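Side-chain contacts in pyocin S5 (Pseudomonas aeruginosa PAO1, PDB 6THK), which probably kills susceptible bacteria by forming pores that depolarise the cytoplasmic membrane, as a member of the channel-forming colicin family: residues A[347-352]-A[474-479]; A[362-367]-A[437-442]; A[369-374]-A[487-492]; A[374-377]-A[383-386]; A[424-429]-A[433-438]. The protein carries 1 engineered substitution. One frame throughout, in Å; residues are numbered along the deposited sequence.

Interaction 1 (A[347-352]-A[474-479])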
# COMPACT_ATOMS: atom_id res chain seq x y z
N ARG A 347 -42.03 -41.61 -2.74
CA ARG A 347 -40.81 -41.56 -3.56
C ARG A 347 -41.11 -41.50 -5.07
O ARG A 347 -40.44 -40.76 -5.78
CB ARG A 347 -39.87 -42.72 -3.22
CG ARG A 347 -38.46 -42.51 -3.76
CD ARG A 347 -37.59 -43.72 -3.46
NE ARG A 347 -37.34 -43.89 -2.03
CZ ARG A 347 -36.39 -43.24 -1.36
NH1 ARG A 347 -35.64 -42.33 -1.97
NH2 ARG A 347 -36.19 -43.50 -0.07
N GLN A 348 -42.11 -42.25 -5.54
CA GLN A 348 -42.50 -42.22 -6.95
C GLN A 348 -43.17 -40.89 -7.28
O GLN A 348 -42.99 -40.39 -8.40
CB GLN A 348 -43.42 -43.38 -7.31
CG GLN A 348 -42.67 -44.70 -7.54
CD GLN A 348 -43.51 -45.67 -8.31
OE1 GLN A 348 -43.96 -45.38 -9.42
NE2 GLN A 348 -43.77 -46.84 -7.74
N LEU A 349 -43.91 -40.29 -6.31
CA LEU A 349 -44.54 -38.98 -6.50
C LEU A 349 -43.46 -37.92 -6.72
O LEU A 349 -43.53 -37.20 -7.71
CB LEU A 349 -45.49 -38.60 -5.33
CG LEU A 349 -46.29 -37.30 -5.50
CD1 LEU A 349 -47.33 -37.43 -6.61
CD2 LEU A 349 -47.00 -36.92 -4.22
N ALA A 350 -42.44 -37.88 -5.84
CA ALA A 350 -41.30 -36.96 -5.91
C ALA A 350 -40.43 -37.11 -7.16
O ALA A 350 -39.98 -36.10 -7.73
CB ALA A 350 -40.44 -37.10 -4.66
N GLU A 351 -40.19 -38.38 -7.59
CA GLU A 351 -39.37 -38.68 -8.77
C GLU A 351 -40.11 -38.38 -10.08
O GLU A 351 -39.50 -37.88 -11.03
CB GLU A 351 -38.91 -40.14 -8.76
CG GLU A 351 -37.95 -40.50 -9.88
CD GLU A 351 -36.69 -39.67 -10.02
OE1 GLU A 351 -36.20 -39.11 -9.01
OE2 GLU A 351 -36.14 -39.64 -11.15
N GLY A 352 -41.40 -38.70 -10.12
CA GLY A 352 -42.24 -38.47 -11.29
C GLY A 352 -42.55 -37.01 -11.54
O GLY A 352 -43.05 -36.68 -12.62
N LEU A 474 -54.61 -39.71 0.08
CA LEU A 474 -55.55 -38.86 -0.66
C LEU A 474 -54.85 -37.56 -1.10
O LEU A 474 -55.08 -37.09 -2.21
CB LEU A 474 -56.79 -38.57 0.19
CG LEU A 474 -57.92 -37.75 -0.44
CD1 LEU A 474 -58.38 -38.36 -1.76
CD2 LEU A 474 -59.10 -37.66 0.51
N VAL A 475 -53.94 -37.07 -0.25
CA VAL A 475 -53.16 -35.88 -0.55
C VAL A 475 -52.26 -36.16 -1.75
O VAL A 475 -52.20 -35.38 -2.68
CB VAL A 475 -52.29 -35.47 0.65
CG1 VAL A 475 -51.10 -34.66 0.19
CG2 VAL A 475 -53.11 -34.69 1.65
N MET A 476 -51.57 -37.29 -1.72
CA MET A 476 -50.72 -37.71 -2.84
C MET A 476 -51.51 -37.93 -4.09
O MET A 476 -51.03 -37.57 -5.15
CB MET A 476 -49.91 -38.95 -2.50
CG MET A 476 -48.92 -38.72 -1.42
SD MET A 476 -47.67 -40.01 -1.39
CE MET A 476 -48.60 -41.41 -0.70
N ALA A 477 -52.74 -38.46 -3.97
CA ALA A 477 -53.62 -38.68 -5.13
C ALA A 477 -54.03 -37.36 -5.80
O ALA A 477 -53.90 -37.20 -7.01
CB ALA A 477 -54.84 -39.48 -4.70
N VAL A 478 -54.40 -36.41 -4.96
CA VAL A 478 -54.80 -35.07 -5.37
C VAL A 478 -53.62 -34.30 -6.00
O VAL A 478 -53.78 -33.67 -7.04
CB VAL A 478 -55.42 -34.36 -4.16
CG1 VAL A 478 -55.07 -32.90 -4.13
CG2 VAL A 478 -56.92 -34.59 -4.12
N THR A 479 -52.45 -34.36 -5.36
CA THR A 479 -51.18 -33.77 -5.85
C THR A 479 -50.80 -34.42 -7.20
O THR A 479 -50.40 -33.71 -8.12
CB THR A 479 -50.08 -33.99 -4.80
OG1 THR A 479 -50.48 -33.35 -3.59
CG2 THR A 479 -48.72 -33.47 -5.23
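Thr479, whose methyl faces Leu349 across the contact, grips the carbonyl oxygen of Val475 twice. Its amide N donates to Val475 O at 2.9 Å in the ordinary helical pattern, and its hydroxyl OG1 adds a second bond to Val475 O at 2.8 Å. This second donor arrives from above the carbonyl plane, 41° out of it, because the hydroxyl folds back along its own helix. The polar end of a buried threonine is thereby satisfied without any partner from the other helix. The same torsion (chi1 -60°) places CG2 anti to the backbone N and turns the methyl, not the hydroxyl, to Leu349.

Leu349 is the one residue of 347-352 that reaches across. Its CG stands anti to the backbone N (chi1 -175°), which extends the branched end toward 474-479. CD2 does most of the touching: it lies 3.8 Å from CG of Met476 and 4.0 Å from CG2 of Thr479, resting between residues a little under one turn apart. The second methyl, CD1, comes to 4.0 Å from the backbone O of Met476. Leu349 meets the base of the methionine side chain, CB and CG, at a slant. Met476 is bent farther out and packs on Thr342, Met345 and Ala346.

These contacts join helix 340-353 to helix 468-481, most of which lies in the predicted transmembrane region. Helix 451-464 adjoins both sides, through Ala350 and Thr479, while Phe426 of helix 419-431 packs on Val475 and Val478.

Interaction 2 (A[362-367]-A[437-442])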
# COMPACT_ATOMS: atom_id res chain seq x y z
N ALA A 362 -58.27 -27.58 -15.32
CA ALA A 362 -59.09 -28.30 -16.30
C ALA A 362 -58.56 -29.73 -16.56
O ALA A 362 -59.34 -30.68 -16.50
CB ALA A 362 -59.16 -27.52 -17.60
N GLU A 363 -57.24 -29.86 -16.81
CA GLU A 363 -56.58 -31.15 -17.04
C GLU A 363 -56.79 -32.04 -15.80
O GLU A 363 -57.35 -33.14 -15.93
CB GLU A 363 -55.07 -30.97 -17.34
CG GLU A 363 -54.73 -30.53 -18.76
CD GLU A 363 -53.25 -30.37 -19.07
OE1 GLU A 363 -52.54 -31.40 -19.15
OE2 GLU A 363 -52.80 -29.21 -19.28
N ALA A 364 -56.40 -31.52 -14.61
CA ALA A 364 -56.50 -32.18 -13.31
C ALA A 364 -57.91 -32.62 -12.99
O ALA A 364 -58.10 -33.75 -12.54
CB ALA A 364 -55.99 -31.26 -12.22
N ILE A 365 -58.92 -31.74 -13.23
CA ILE A 365 -60.35 -31.99 -13.01
C ILE A 365 -60.79 -33.16 -13.90
O ILE A 365 -61.44 -34.08 -13.41
CB ILE A 365 -61.23 -30.71 -13.18
CG1 ILE A 365 -61.04 -29.75 -11.98
CG2 ILE A 365 -62.72 -31.06 -13.36
CD1 ILE A 365 -61.30 -28.27 -12.26
N LYS A 366 -60.37 -33.14 -15.20
CA LYS A 366 -60.67 -34.20 -16.18
C LYS A 366 -60.08 -35.55 -15.78
O LYS A 366 -60.80 -36.54 -15.82
CB LYS A 366 -60.23 -33.79 -17.60
N SER A 367 -58.79 -35.59 -15.34
CA SER A 367 -58.10 -36.82 -14.90
C SER A 367 -58.72 -37.36 -13.63
O SER A 367 -59.00 -38.55 -13.55
CB SER A 367 -56.61 -36.57 -14.67
OG SER A 367 -55.92 -36.16 -15.84
N PRO A 437 -63.00 -26.81 -6.97
CA PRO A 437 -62.47 -25.58 -6.35
C PRO A 437 -61.10 -25.76 -5.68
O PRO A 437 -60.48 -24.78 -5.29
CB PRO A 437 -63.56 -25.19 -5.33
CG PRO A 437 -64.77 -25.99 -5.74
CD PRO A 437 -64.21 -27.26 -6.25
N PHE A 438 -60.71 -27.00 -5.41
CA PHE A 438 -59.37 -27.23 -4.90
C PHE A 438 -58.30 -27.07 -5.97
O PHE A 438 -57.28 -26.43 -5.76
CB PHE A 438 -59.20 -28.61 -4.28
CG PHE A 438 -57.80 -28.87 -3.82
CD1 PHE A 438 -57.35 -28.33 -2.64
CD2 PHE A 438 -56.94 -29.61 -4.58
CE1 PHE A 438 -56.06 -28.55 -2.21
CE2 PHE A 438 -55.65 -29.83 -4.17
CZ PHE A 438 -55.21 -29.30 -2.99
N PHE A 439 -58.54 -27.70 -7.11
CA PHE A 439 -57.61 -27.67 -8.23
C PHE A 439 -57.45 -26.25 -8.74
O PHE A 439 -56.36 -25.83 -9.10
CB PHE A 439 -58.06 -28.62 -9.35
CG PHE A 439 -57.95 -30.07 -8.98
CD1 PHE A 439 -56.76 -30.58 -8.52
CD2 PHE A 439 -59.03 -30.91 -9.09
CE1 PHE A 439 -56.64 -31.91 -8.17
CE2 PHE A 439 -58.92 -32.24 -8.75
CZ PHE A 439 -57.73 -32.74 -8.29
N VAL A 440 -58.56 -25.52 -8.77
CA VAL A 440 -58.52 -24.13 -9.21
C VAL A 440 -57.64 -23.33 -8.26
O VAL A 440 -56.87 -22.49 -8.69
CB VAL A 440 -59.92 -23.52 -9.24
CG1 VAL A 440 -59.82 -22.00 -9.22
CG2 VAL A 440 -60.68 -23.98 -10.46
N LYS A 441 -57.78 -23.57 -6.96
CA LYS A 441 -56.97 -22.87 -5.98
C LYS A 441 -55.49 -23.18 -6.14
O LYS A 441 -54.66 -22.29 -6.08
CB LYS A 441 -57.45 -23.19 -4.57
CG LYS A 441 -56.41 -23.00 -3.49
CD LYS A 441 -56.61 -21.70 -2.74
CE LYS A 441 -55.32 -20.91 -2.66
NZ LYS A 441 -55.24 -20.12 -1.41
N ILE A 442 -55.14 -24.45 -6.34
CA ILE A 442 -53.74 -24.80 -6.52
C ILE A 442 -53.16 -24.23 -7.81
O ILE A 442 -52.06 -23.72 -7.82
CB ILE A 442 -53.41 -26.30 -6.38
CG1 ILE A 442 -54.59 -27.18 -6.77
CG2 ILE A 442 -52.99 -26.63 -4.96
CD1 ILE A 442 -54.31 -28.64 -6.55
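Ala364 and Ile365, neighbours on one helix, meet the ring of Phe439 from different directions. The methyl of Ala364 lies over one ring face, 4.0 Å from CB to the centroid of the Phe439 ring and 19° from the ring normal, a CH-pi contact. It is displaced toward the rim on the CD1 side, where Ala364 CB and Phe439 CD1 are 3.8 Å apart.

Ile365 approaches the other ortho carbon obliquely: its CG1 methylene is 3.7 Å from CD2 of Phe439 and also lies near the phenylalanine CB. The isoleucine and phenylalanine side chains run past one another in opposite directions, so the contact is made alongside, near the root of the ring. Phe439 is set for this by a first torsion that puts CG anti to its carbonyl carbon (chi1 -69°), sending the ring out toward 362-367. The small alanine lets the backbones come close, with the CA atoms of Ala364 and Phe439 6.9 Å apart.

Other groups complete the surroundings of the ring. Phe368 meets it edge-to-face, Ala481 of helix 468-481 touches it, and Met482 packs on both Phe439 and Ala364. Joining helix 361-378 to helix 436-446 around a largely buried aromatic ring is consistent with the globular, all-helical bundle of the colicin pore-forming domain, in which apolar helices are sheltered by others in the water-soluble state.

Interaction 3 (A[369-374]-A[487-492]). With ZN (zinc ion), chain H.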
# COMPACT_ATOMS: atom_id res chain seq x y z
N GLU A 369 -61.78 -36.61 -12.25
CA GLU A 369 -63.21 -36.93 -12.43
C GLU A 369 -63.39 -38.34 -12.99
O GLU A 369 -64.34 -39.01 -12.59
CB GLU A 369 -63.93 -35.91 -13.33
N LYS A 370 -62.48 -38.77 -13.89
CA LYS A 370 -62.41 -40.09 -14.51
C LYS A 370 -62.33 -41.23 -13.45
O LYS A 370 -63.12 -42.17 -13.50
CB LYS A 370 -61.22 -40.15 -15.49
CG LYS A 370 -60.80 -41.54 -15.93
CD LYS A 370 -59.44 -41.52 -16.58
CE LYS A 370 -59.36 -42.52 -17.69
NZ LYS A 370 -58.40 -42.08 -18.73
N HIS A 371 -61.39 -41.10 -12.46
CA HIS A 371 -61.17 -42.09 -11.38
C HIS A 371 -61.93 -41.81 -10.06
O HIS A 371 -61.89 -42.62 -9.12
CB HIS A 371 -59.66 -42.24 -11.10
CG HIS A 371 -58.92 -42.97 -12.18
ND1 HIS A 371 -59.00 -44.36 -12.30
CD2 HIS A 371 -58.12 -42.50 -13.16
CE1 HIS A 371 -58.26 -44.67 -13.33
NE2 HIS A 371 -57.71 -43.60 -13.89
N LYS A 372 -62.67 -40.69 -10.02
CA LYS A 372 -63.41 -40.20 -8.85
C LYS A 372 -64.53 -41.09 -8.28
O LYS A 372 -64.61 -41.18 -7.06
CB LYS A 372 -64.02 -38.83 -9.12
CG LYS A 372 -64.03 -37.90 -7.90
CD LYS A 372 -64.91 -36.65 -8.11
CE LYS A 372 -64.57 -35.85 -9.36
NZ LYS A 372 -64.71 -34.39 -9.16
N ASP A 373 -65.44 -41.63 -9.13
CA ASP A 373 -66.64 -42.40 -8.72
C ASP A 373 -66.39 -43.43 -7.60
O ASP A 373 -67.13 -43.43 -6.61
CB ASP A 373 -67.30 -43.07 -9.93
N ALA A 374 -65.33 -44.21 -7.74
CA ALA A 374 -64.98 -45.22 -6.76
C ALA A 374 -64.65 -44.60 -5.41
O ALA A 374 -65.03 -45.14 -4.37
CB ALA A 374 -63.80 -46.03 -7.26
N LEU A 487 -49.27 -40.99 -12.09
CA LEU A 487 -49.03 -40.74 -10.66
C LEU A 487 -50.35 -40.72 -9.90
O LEU A 487 -50.40 -41.19 -8.76
CB LEU A 487 -48.22 -39.46 -10.41
CG LEU A 487 -46.74 -39.52 -10.76
CD1 LEU A 487 -46.10 -38.18 -10.53
CD2 LEU A 487 -46.02 -40.58 -9.94
N LEU A 488 -51.44 -40.24 -10.55
CA LEU A 488 -52.80 -40.23 -10.00
C LEU A 488 -53.29 -41.67 -9.84
O LEU A 488 -53.74 -42.02 -8.75
CB LEU A 488 -53.77 -39.43 -10.89
CG LEU A 488 -55.27 -39.62 -10.61
CD1 LEU A 488 -55.65 -39.14 -9.21
CD2 LEU A 488 -56.11 -38.91 -11.64
N GLU A 489 -53.20 -42.49 -10.92
CA GLU A 489 -53.58 -43.90 -10.94
C GLU A 489 -52.92 -44.70 -9.81
O GLU A 489 -53.61 -45.42 -9.09
CB GLU A 489 -53.23 -44.52 -12.29
CG GLU A 489 -54.43 -44.50 -13.23
CD GLU A 489 -54.12 -44.26 -14.69
OE1 GLU A 489 -55.01 -43.75 -15.41
OE2 GLU A 489 -52.98 -44.56 -15.13
N LYS A 490 -51.59 -44.56 -9.65
CA LYS A 490 -50.81 -45.23 -8.62
C LYS A 490 -51.27 -44.84 -7.21
O LYS A 490 -51.40 -45.72 -6.36
CB LYS A 490 -49.31 -44.92 -8.78
CG LYS A 490 -48.64 -45.75 -9.86
CD LYS A 490 -47.26 -45.21 -10.23
CE LYS A 490 -46.59 -46.07 -11.26
NZ LYS A 490 -45.39 -45.41 -11.82
N ALA A 491 -51.53 -43.54 -6.97
CA ALA A 491 -51.94 -43.05 -5.66
C ALA A 491 -53.37 -43.45 -5.39
O ALA A 491 -53.68 -43.87 -4.28
CB ALA A 491 -51.76 -41.54 -5.57
N ASN A 492 -54.22 -43.37 -6.43
CA ASN A 492 -55.61 -43.79 -6.38
C ASN A 492 -55.72 -45.27 -5.97
O ASN A 492 -56.58 -45.61 -5.16
CB ASN A 492 -56.32 -43.49 -7.72
CG ASN A 492 -57.73 -43.99 -7.83
OD1 ASN A 492 -58.04 -44.89 -8.63
ND2 ASN A 492 -58.63 -43.43 -7.03
ZN ZN H . -56.64 -42.14 -15.23
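His371 and Glu489 are brought to one zinc ion by quite different torsions. In His371 the CG lies anti to the carbonyl carbon (chi1 -72°), swinging the imidazole toward helix 485-498. Glu489 leaves its helix to the flank, but a bend at chi2 turns its carboxylate back to the metal. Zinc is bound by NE2 of His371 at 2.3 Å and by OE1 of Glu489, also at 2.3 Å. The ion is modelled implausibly near CD2 of His371, which leaves its exact position doubtful.

OE1 of Glu489 and NE2 of His371 approach to 3.1 Å because they share the metal, not through a hydrogen bond. The oxygen lies at the ring edge near its plane, while the carboxylate as a whole is turned 72° from the imidazole. Glu485, one helical turn before Glu489, supplies the third protein ligand. The site therefore clips together helices 361-378 and 485-498 of the pore-forming domain; the short segments run almost parallel, 7° apart, with their axes 11.1 Å from each other. The amine of Lys370 lies nearby, NZ being 5.0 Å from Glu489 OE1, and might modestly influence the local electrostatics.

Apart from the metal, the ring has looser contacts. Asn492 OD1 stands 3.8 Å from ND1 of His371, obliquely placed, and CD2 of Leu488 is 4.4 Å from CD2 of the histidine. Leu488 continues onto Ser367 and Phe368, and Asn492 onto Leu375.

Interaction 4 (A[374-377]-A[383-386]). With ZN (zinc ion), chain C.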
# COMPACT_ATOMS: atom_id res chain seq x y z
N ALA A 374 -65.33 -44.21 -7.74
CA ALA A 374 -64.98 -45.22 -6.76
C ALA A 374 -64.65 -44.60 -5.41
O ALA A 374 -65.03 -45.14 -4.37
CB ALA A 374 -63.80 -46.03 -7.26
N LEU A 375 -63.96 -43.48 -5.43
CA LEU A 375 -63.54 -42.81 -4.20
C LEU A 375 -64.68 -42.35 -3.30
O LEU A 375 -64.62 -42.54 -2.10
CB LEU A 375 -62.68 -41.60 -4.55
CG LEU A 375 -61.36 -41.38 -3.81
CD1 LEU A 375 -60.20 -41.80 -4.69
CD2 LEU A 375 -61.25 -39.90 -3.46
N ASN A 376 -65.71 -41.73 -3.87
CA ASN A 376 -66.81 -41.28 -3.03
C ASN A 376 -67.57 -42.42 -2.37
O ASN A 376 -67.98 -42.32 -1.22
CB ASN A 376 -67.78 -40.37 -3.77
CG ASN A 376 -68.77 -39.71 -2.83
OD1 ASN A 376 -68.42 -39.32 -1.72
ND2 ASN A 376 -70.02 -39.59 -3.26
N LYS A 377 -67.76 -43.50 -3.12
CA LYS A 377 -68.48 -44.68 -2.64
C LYS A 377 -67.70 -45.47 -1.59
O LYS A 377 -68.30 -45.88 -0.60
CB LYS A 377 -68.91 -45.59 -3.80
N ASP A 383 -64.48 -41.09 7.67
CA ASP A 383 -63.16 -40.89 7.07
C ASP A 383 -62.97 -39.41 6.75
O ASP A 383 -62.00 -38.80 7.18
CB ASP A 383 -63.00 -41.71 5.79
CG ASP A 383 -62.99 -43.20 6.03
OD1 ASP A 383 -62.65 -43.65 7.14
OD2 ASP A 383 -63.36 -43.94 5.10
N ARG A 384 -63.89 -38.87 5.97
CA ARG A 384 -63.92 -37.47 5.58
C ARG A 384 -63.75 -36.60 6.82
O ARG A 384 -62.83 -35.79 6.86
CB ARG A 384 -65.24 -37.13 4.84
CG ARG A 384 -65.42 -37.90 3.53
CD ARG A 384 -66.69 -37.53 2.79
NE ARG A 384 -66.42 -37.31 1.36
CZ ARG A 384 -66.43 -38.25 0.43
NH1 ARG A 384 -66.70 -39.51 0.75
NH2 ARG A 384 -66.16 -37.95 -0.83
N GLN A 385 -64.57 -36.82 7.87
CA GLN A 385 -64.47 -36.04 9.11
C GLN A 385 -63.10 -36.13 9.77
O GLN A 385 -62.59 -35.10 10.21
CB GLN A 385 -65.56 -36.42 10.10
CG GLN A 385 -66.97 -36.08 9.63
CD GLN A 385 -68.07 -36.80 10.42
OE1 GLN A 385 -67.83 -37.75 11.21
NE2 GLN A 385 -69.31 -36.37 10.20
N ALA A 386 -62.49 -37.34 9.81
CA ALA A 386 -61.16 -37.58 10.39
C ALA A 386 -60.07 -36.82 9.63
O ALA A 386 -59.16 -36.26 10.26
CB ALA A 386 -60.85 -39.08 10.37
ZN ZN C . -63.20 -45.83 7.08
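Asn376 approaches the guanidinium of Arg384 step by step along CB, CG and OD1. Its CB lies 4.1 Å from NH2 of Arg384. With CG anti to the backbone N (chi1 -170°), the amide is carried outward, and Asn376 CG comes to 3.7 Å from the same NH2. At the tip, OD1 sits over one face of the guanidinium: Asn376 OD1 is 2.8 Å from Arg384 NH2, 3.0 Å from NH1 and 3.1 Å from CZ.

The amide and guanidinium planes are perpendicular, and the oxygen stands above the flat group rather than beside its N-H bonds. Close as they are, these pairs have poor angles and do not count as hydrogen bonds; attraction between the carbonyl dipole and the positive charge may contribute. A hydrogen bond of the arginine goes elsewhere, from NE to Thr430 O.

Next to Arg384, Asp383 binds a zinc ion through OD1 at 2.2 Å, together with His501 and His503 of the terminal histidine run, evidently a purification tag. The contact bridges the short turn between helices 361-378 and 381-392 at the surface, while Leu375 and Asp383 pack inward on helix 468-481.

Interaction 5 (A[424-429]-A[433-438])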
# COMPACT_ATOMS: atom_id res chain seq x y z
N GLN A 424 -57.75 -25.13 4.15
CA GLN A 424 -59.17 -24.97 4.31
C GLN A 424 -59.88 -25.45 3.05
O GLN A 424 -60.87 -26.15 3.13
CB GLN A 424 -59.51 -23.51 4.55
CG GLN A 424 -60.95 -23.16 4.28
CD GLN A 424 -61.69 -22.81 5.54
OE1 GLN A 424 -61.24 -23.12 6.64
NE2 GLN A 424 -62.83 -22.16 5.39
N GLU A 425 -59.37 -25.07 1.89
CA GLU A 425 -59.98 -25.53 0.65
C GLU A 425 -59.84 -27.06 0.49
O GLU A 425 -60.71 -27.70 -0.07
CB GLU A 425 -59.64 -24.66 -0.58
CG GLU A 425 -60.58 -24.90 -1.79
CD GLU A 425 -61.98 -24.31 -1.65
OE1 GLU A 425 -62.14 -23.51 -0.71
OE2 GLU A 425 -62.92 -24.65 -2.44
N PHE A 426 -58.73 -27.62 0.94
CA PHE A 426 -58.55 -29.06 0.90
C PHE A 426 -59.59 -29.74 1.80
O PHE A 426 -60.19 -30.73 1.42
CB PHE A 426 -57.15 -29.45 1.36
CG PHE A 426 -56.77 -30.85 0.99
CD1 PHE A 426 -57.42 -31.92 1.54
CD2 PHE A 426 -55.75 -31.09 0.09
CE1 PHE A 426 -57.07 -33.22 1.22
CE2 PHE A 426 -55.40 -32.37 -0.26
CZ PHE A 426 -56.06 -33.44 0.31
N LYS A 427 -59.79 -29.17 2.98
CA LYS A 427 -60.75 -29.67 3.96
C LYS A 427 -62.19 -29.61 3.44
O LYS A 427 -62.93 -30.56 3.57
CB LYS A 427 -60.63 -28.90 5.27
CG LYS A 427 -61.93 -28.76 6.04
CD LYS A 427 -61.72 -28.01 7.34
CE LYS A 427 -62.47 -26.69 7.35
NZ LYS A 427 -63.63 -26.67 6.43
N ILE A 428 -62.55 -28.51 2.79
CA ILE A 428 -63.88 -28.34 2.22
C ILE A 428 -64.10 -29.38 1.13
O ILE A 428 -65.15 -29.99 1.04
CB ILE A 428 -64.08 -26.95 1.62
CG1 ILE A 428 -64.04 -25.87 2.69
CG2 ILE A 428 -65.39 -26.87 0.86
CD1 ILE A 428 -63.86 -24.48 2.13
N SER A 429 -63.06 -29.58 0.33
CA SER A 429 -63.01 -30.55 -0.74
C SER A 429 -63.05 -32.00 -0.27
O SER A 429 -63.29 -32.88 -1.07
CB SER A 429 -61.78 -30.32 -1.60
OG SER A 429 -62.04 -29.37 -2.61
N GLY A 433 -68.00 -33.50 -1.95
CA GLY A 433 -67.38 -34.38 -2.94
C GLY A 433 -66.61 -33.61 -3.98
O GLY A 433 -66.03 -34.21 -4.88
N ASP A 434 -66.63 -32.26 -3.89
CA ASP A 434 -66.10 -31.37 -4.92
C ASP A 434 -64.63 -30.95 -4.76
O ASP A 434 -64.26 -30.19 -3.85
CB ASP A 434 -67.00 -30.13 -5.07
CG ASP A 434 -66.92 -29.43 -6.43
OD1 ASP A 434 -66.14 -29.90 -7.30
OD2 ASP A 434 -67.61 -28.40 -6.61
N TRP A 435 -63.84 -31.37 -5.75
CA TRP A 435 -62.42 -31.07 -5.83
C TRP A 435 -62.11 -29.98 -6.88
O TRP A 435 -61.02 -29.43 -6.89
CB TRP A 435 -61.62 -32.34 -6.09
CG TRP A 435 -61.52 -33.20 -4.87
CD1 TRP A 435 -62.31 -34.25 -4.56
CD2 TRP A 435 -60.60 -33.05 -3.79
NE1 TRP A 435 -61.94 -34.78 -3.36
CE2 TRP A 435 -60.89 -34.06 -2.87
CE3 TRP A 435 -59.56 -32.17 -3.53
CZ2 TRP A 435 -60.17 -34.21 -1.69
CZ3 TRP A 435 -58.85 -32.32 -2.37
CH2 TRP A 435 -59.16 -33.33 -1.46
N LYS A 436 -63.07 -29.69 -7.75
CA LYS A 436 -62.91 -28.62 -8.76
C LYS A 436 -62.43 -27.29 -8.12
O LYS A 436 -61.42 -26.77 -8.59
CB LYS A 436 -64.20 -28.42 -9.61
CG LYS A 436 -64.65 -29.68 -10.36
CD LYS A 436 -65.75 -29.39 -11.40
CE LYS A 436 -67.15 -29.29 -10.83
NZ LYS A 436 -67.68 -30.62 -10.42
N PRO A 437 -63.00 -26.81 -6.97
CA PRO A 437 -62.47 -25.58 -6.35
C PRO A 437 -61.10 -25.76 -5.68
O PRO A 437 -60.48 -24.78 -5.29
CB PRO A 437 -63.56 -25.19 -5.33
CG PRO A 437 -64.77 -25.99 -5.74
CD PRO A 437 -64.21 -27.26 -6.25
N PHE A 438 -60.71 -27.00 -5.41
CA PHE A 438 -59.37 -27.23 -4.90
C PHE A 438 -58.30 -27.07 -5.97
O PHE A 438 -57.28 -26.43 -5.76
CB PHE A 438 -59.20 -28.61 -4.28
CG PHE A 438 -57.80 -28.87 -3.82
CD1 PHE A 438 -57.35 -28.33 -2.64
CD2 PHE A 438 -56.94 -29.61 -4.58
CE1 PHE A 438 -56.06 -28.55 -2.21
CE2 PHE A 438 -55.65 -29.83 -4.17
CZ PHE A 438 -55.21 -29.30 -2.99
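Glu425 opens the contact from 424-429. Bent at chi2, it lies across Pro437 at about a right angle, its CG passing 3.5 Å from Pro437 O and its carboxylate beside the proline CB.

Phe426, next in line, holds two aromatic partners. The edge of Trp435 points at its face in a T-shaped pair, with planes at 85° and Trp435 CH2 3.4 Å from Phe426 CE1. Phe426 in turn directs its own edge toward the face of Phe438 in an offset edge-to-face pair, centroids 5.1 Å apart. CG anti to the backbone N (chi1 -164°) puts the phenylalanine ring within reach of both, making a three-ring cluster.

The cluster packs between helices 419-431 and 436-446, which a short loop connects. At the start of the second helix, Asp434 OD1 accepts from Lys436 N at 3.1 Å, a capping bond, and also forms a salt bridge with Lys436 NZ.

Ser429, at the end of 424-429, faces the turn. Its OG donates to Asp434 O at 2.7 Å, in the carbonyl plane and on a lone pair, which ties the helix to the chain just beyond the turn. Ser429 CB lies over the six-membered ring of Trp435, 3.6 Å from its centroid, as a CH-pi contact, and Ser429 O rests over the same indole, 3.2 Å from Trp435 CE2.

In the fold
All five contacts lie at the same end of the elongated chain, within the colicin pore-forming domain. Helix 361-378 runs through interactions 2, 3 and 4, and helix 436-446 through 2 and 5, whose centres are 10 Å apart. Val478 of interaction 1 packs on Trp435 and Phe438, linking the predicted transmembrane helix to interaction 5. Interactions 1 and 3, with centres 12 Å apart, are joined by a probable hydrogen bond of 2.8 Å from Lys490 NZ to Gln348 OE1. Interaction 3 holds its zinc site about 11 Å from the side chain of Ala364 in interaction 2. Leu375 of interaction 4 touches both Asn492 and Leu474.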